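Arfgap-like finger domain containing protein (Cryptosporidium parvum Iowa II, PDB 2OWA) probably acts as a GTPase-activating protein for the small GTPase Arf, through a zinc-finger ArfGAP domain that makes up most of this construct. Local coordinates at residues M92-N97 against D133-E138. Residues are numbered along the deposited sequence; the frame is centred on the assembly and turned at random.
Sequences MDIGGN and DSEISE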
ATOM      1  N   MET A  92       5.954  -3.438  -1.178  1.00 17.14           N
ATOM      2  CA  MET A  92       5.601  -2.851   0.088  1.00 16.32           C
ATOM      3  C   MET A  92       6.823  -2.313   0.855  1.00 16.57           C
ATOM      4  O   MET A  92       6.736  -1.316   1.553  1.00 15.85           O
ATOM      5  CB  MET A  92       4.838  -3.879   0.937  1.00 16.89           C
ATOM      6  CG  MET A  92       3.410  -4.187   0.447  1.00 17.16           C
ATOM      7  SD  MET A  92       2.353  -2.802  -0.008  1.00 21.40           S
ATOM      8  CE  MET A  92       2.183  -1.957   1.549  1.00 22.68           C
ATOM      9  N   ASP A  93       7.954  -2.991   0.680  1.00 17.39           N
ATOM     10  CA  ASP A  93       9.185  -2.692   1.377  1.00 18.93           C
ATOM     11  C   ASP A  93       9.781  -1.389   0.843  1.00 19.01           C
ATOM     12  O   ASP A  93      10.205  -0.532   1.639  1.00 19.83           O
ATOM     13  CB  ASP A  93      10.177  -3.850   1.203  1.00 18.37           C
ATOM     14  CG  ASP A  93      11.359  -3.777   2.188  1.00 23.63           C
ATOM     15  OD1 ASP A  93      11.453  -2.807   2.984  1.00 24.65           O
ATOM     16  OD2 ASP A  93      12.213  -4.708   2.145  1.00 25.34           O
ATOM     17  N   ILE A  94       9.779  -1.216  -0.482  1.00 19.57           N
ATOM     18  CA  ILE A  94      10.334   0.034  -1.082  1.00 19.66           C
ATOM     19  C   ILE A  94       9.360   1.213  -1.065  1.00 20.54           C
ATOM     20  O   ILE A  94       9.774   2.374  -1.266  1.00 21.97           O
ATOM     21  CB  ILE A  94      10.900  -0.176  -2.510  1.00 19.28           C
ATOM     22  CG1 ILE A  94       9.806  -0.642  -3.479  1.00 19.46           C
ATOM     23  CG2 ILE A  94      12.067  -1.153  -2.505  1.00 17.87           C
ATOM     24  CD1 ILE A  94       9.312   0.416  -4.367  1.00 24.00           C
ATOM     25  N   GLY A  95       8.080   0.915  -0.831  1.00 20.47           N
ATOM     26  CA  GLY A  95       7.055   1.936  -0.710  1.00 19.63           C
ATOM     27  C   GLY A  95       6.848   2.370   0.736  1.00 19.15           C
ATOM     28  O   GLY A  95       7.777   2.789   1.428  1.00 19.56           O
ATOM     29  N   GLY A  96       5.617   2.253   1.214  1.00 18.59           N
ATOM     30  CA  GLY A  96       5.292   2.683   2.573  1.00 17.43           C
ATOM     31  C   GLY A  96       4.530   3.988   2.570  1.00 17.63           C
ATOM     32  O   GLY A  96       4.534   4.734   1.574  1.00 17.03           O
ATOM     33  N   ASN A  97       3.853   4.267   3.682  1.00 18.09           N
ATOM     34  CA  ASN A  97       3.139   5.549   3.860  1.00 17.64           C
ATOM     35  C   ASN A  97       3.997   6.812   3.783  1.00 17.98           C
ATOM     36  O   ASN A  97       3.564   7.786   3.196  1.00 16.85           O
ATOM     37  CB  ASN A  97       2.312   5.548   5.147  1.00 17.20           C
ATOM     38  CG  ASN A  97       1.133   4.589   5.085  1.00 18.82           C
ATOM     39  OD1 ASN A  97       0.986   3.816   4.126  1.00 19.54           O
ATOM     40  ND2 ASN A  97       0.283   4.615   6.137  1.00 19.39           N
ATOM     41  N   ASP A 133       6.726   0.596  -9.813  1.00 22.60           N
ATOM     42  CA  ASP A 133       6.905  -0.503 -10.785  1.00 24.19           C
ATOM     43  C   ASP A 133       8.336  -0.511 -11.306  1.00 24.23           C
ATOM     44  O   ASP A 133       8.967  -1.564 -11.441  1.00 24.70           O
ATOM     45  CB  ASP A 133       5.999  -0.312 -12.017  1.00 24.01           C
ATOM     46  CG  ASP A 133       4.551  -0.521 -11.734  1.00 27.40           C
ATOM     47  OD1 ASP A 133       4.209  -0.998 -10.611  1.00 29.13           O
ATOM     48  OD2 ASP A 133       3.742  -0.234 -12.670  1.00 29.11           O
ATOM     49  N   SER A 134       8.810   0.682 -11.634  1.00 24.65           N
ATOM     50  CA  SER A 134      10.150   0.887 -12.101  1.00 26.54           C
ATOM     51  C   SER A 134      11.211   0.487 -11.049  1.00 27.24           C
ATOM     52  O   SER A 134      12.226  -0.107 -11.394  1.00 27.72           O
ATOM     53  CB  SER A 134      10.300   2.333 -12.486  1.00 26.82           C
ATOM     54  OG  SER A 134      11.317   2.449 -13.430  1.00 31.85           O
ATOM     55  N   GLU A 135      10.962   0.780  -9.776  1.00 27.63           N
ATOM     56  CA  GLU A 135      11.864   0.360  -8.681  1.00 29.11           C
ATOM     57  C   GLU A 135      12.008  -1.147  -8.534  1.00 30.04           C
ATOM     58  O   GLU A 135      13.092  -1.635  -8.237  1.00 30.19           O
ATOM     59  CB  GLU A 135      11.373   0.895  -7.348  1.00 29.38           C
ATOM     60  CG  GLU A 135      11.517   2.361  -7.188  1.00 30.35           C
ATOM     61  CD  GLU A 135      12.825   2.690  -6.553  1.00 34.24           C
ATOM     62  OE1 GLU A 135      13.831   2.766  -7.299  1.00 34.30           O
ATOM     63  OE2 GLU A 135      12.837   2.852  -5.310  1.00 33.99           O
ATOM     64  N   ILE A 136      10.904  -1.870  -8.709  1.00 30.25           N
ATOM     65  CA  ILE A 136      10.899  -3.302  -8.530  1.00 31.28           C
ATOM     66  C   ILE A 136      11.234  -4.090  -9.804  1.00 32.63           C
ATOM     67  O   ILE A 136      11.261  -5.322  -9.748  1.00 33.83           O
ATOM     68  CB  ILE A 136       9.557  -3.832  -7.924  1.00 30.76           C
ATOM     69  CG1 ILE A 136       8.377  -3.550  -8.888  1.00 31.24           C
ATOM     70  CG2 ILE A 136       9.357  -3.279  -6.536  1.00 29.31           C
ATOM     71  CD1 ILE A 136       6.973  -4.161  -8.505  1.00 30.81           C
ATOM     72  N   SER A 137      11.488  -3.400 -10.919  1.00 33.56           N
ATOM     73  CA  SER A 137      11.612  -4.040 -12.236  1.00 35.02           C
ATOM     74  C   SER A 137      12.893  -3.712 -13.006  1.00 36.16           C
ATOM     75  O   SER A 137      13.277  -4.453 -13.906  1.00 34.22           O
ATOM     76  CB  SER A 137      10.430  -3.677 -13.143  1.00 34.73           C
ATOM     77  OG  SER A 137       9.194  -3.957 -12.537  1.00 36.01           O
ATOM     78  N   GLU A 138      13.516  -2.582 -12.685  1.00 38.21           N
ATOM     79  CA  GLU A 138      14.682  -2.090 -13.439  1.00 40.63           C
ATOM     80  C   GLU A 138      15.542  -1.230 -12.528  1.00 40.52           C
ATOM     81  O   GLU A 138      15.234  -1.117 -11.337  1.00 40.70           O
ATOM     82  CB  GLU A 138      14.244  -1.305 -14.695  1.00 40.97           C
ATOM     83  CG  GLU A 138      13.333  -0.081 -14.411  1.00 42.55           C
ATOM     84  CD  GLU A 138      12.519   0.396 -15.623  1.00 43.41           C
ATOM     85  OE1 GLU A 138      11.979   1.531 -15.553  1.00 45.20           O
ATOM     86  OE2 GLU A 138      12.405  -0.345 -16.639  1.00 47.19           O
TER
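In this ArfGAP domain, a fold built round a four-cysteine zinc finger, the last turn of helix 86-94 meets the C-terminal end of helix 123-135 in a small apolar surface contact away from the zinc. Ile94 fills it from one side, Glu135 and Ile136 from the other. The terminal methyl CD1 of Ile94 lies 3.7 Å from CB of Glu135, against the aliphatic base of that side chain and not its carboxylate. Glu135 bends sharply at its second torsion (chi2 -92°), and OE2 makes a salt bridge with Arg99, whose NH1 also donates a hydrogen bond to the carbonyl O of Ile94; one guanidinium thus links the two helix ends. Beside this, the side chain of Ile136 crosses that of Ile94 at about a right angle, while it also rests on Ile87, Val90 and Arg91 of helix 86-94. The isoleucine pair is a little looser than the Ile94-Glu135 contact: CG2 of Ile136 stands 4.1 Å from CG1 of Ile94. Within 133-138, OG of Ser137 turns back to donate a 2.6 Å hydrogen bond to the carbonyl O of Asp133, the donor lying 26° from the carbonyl plane.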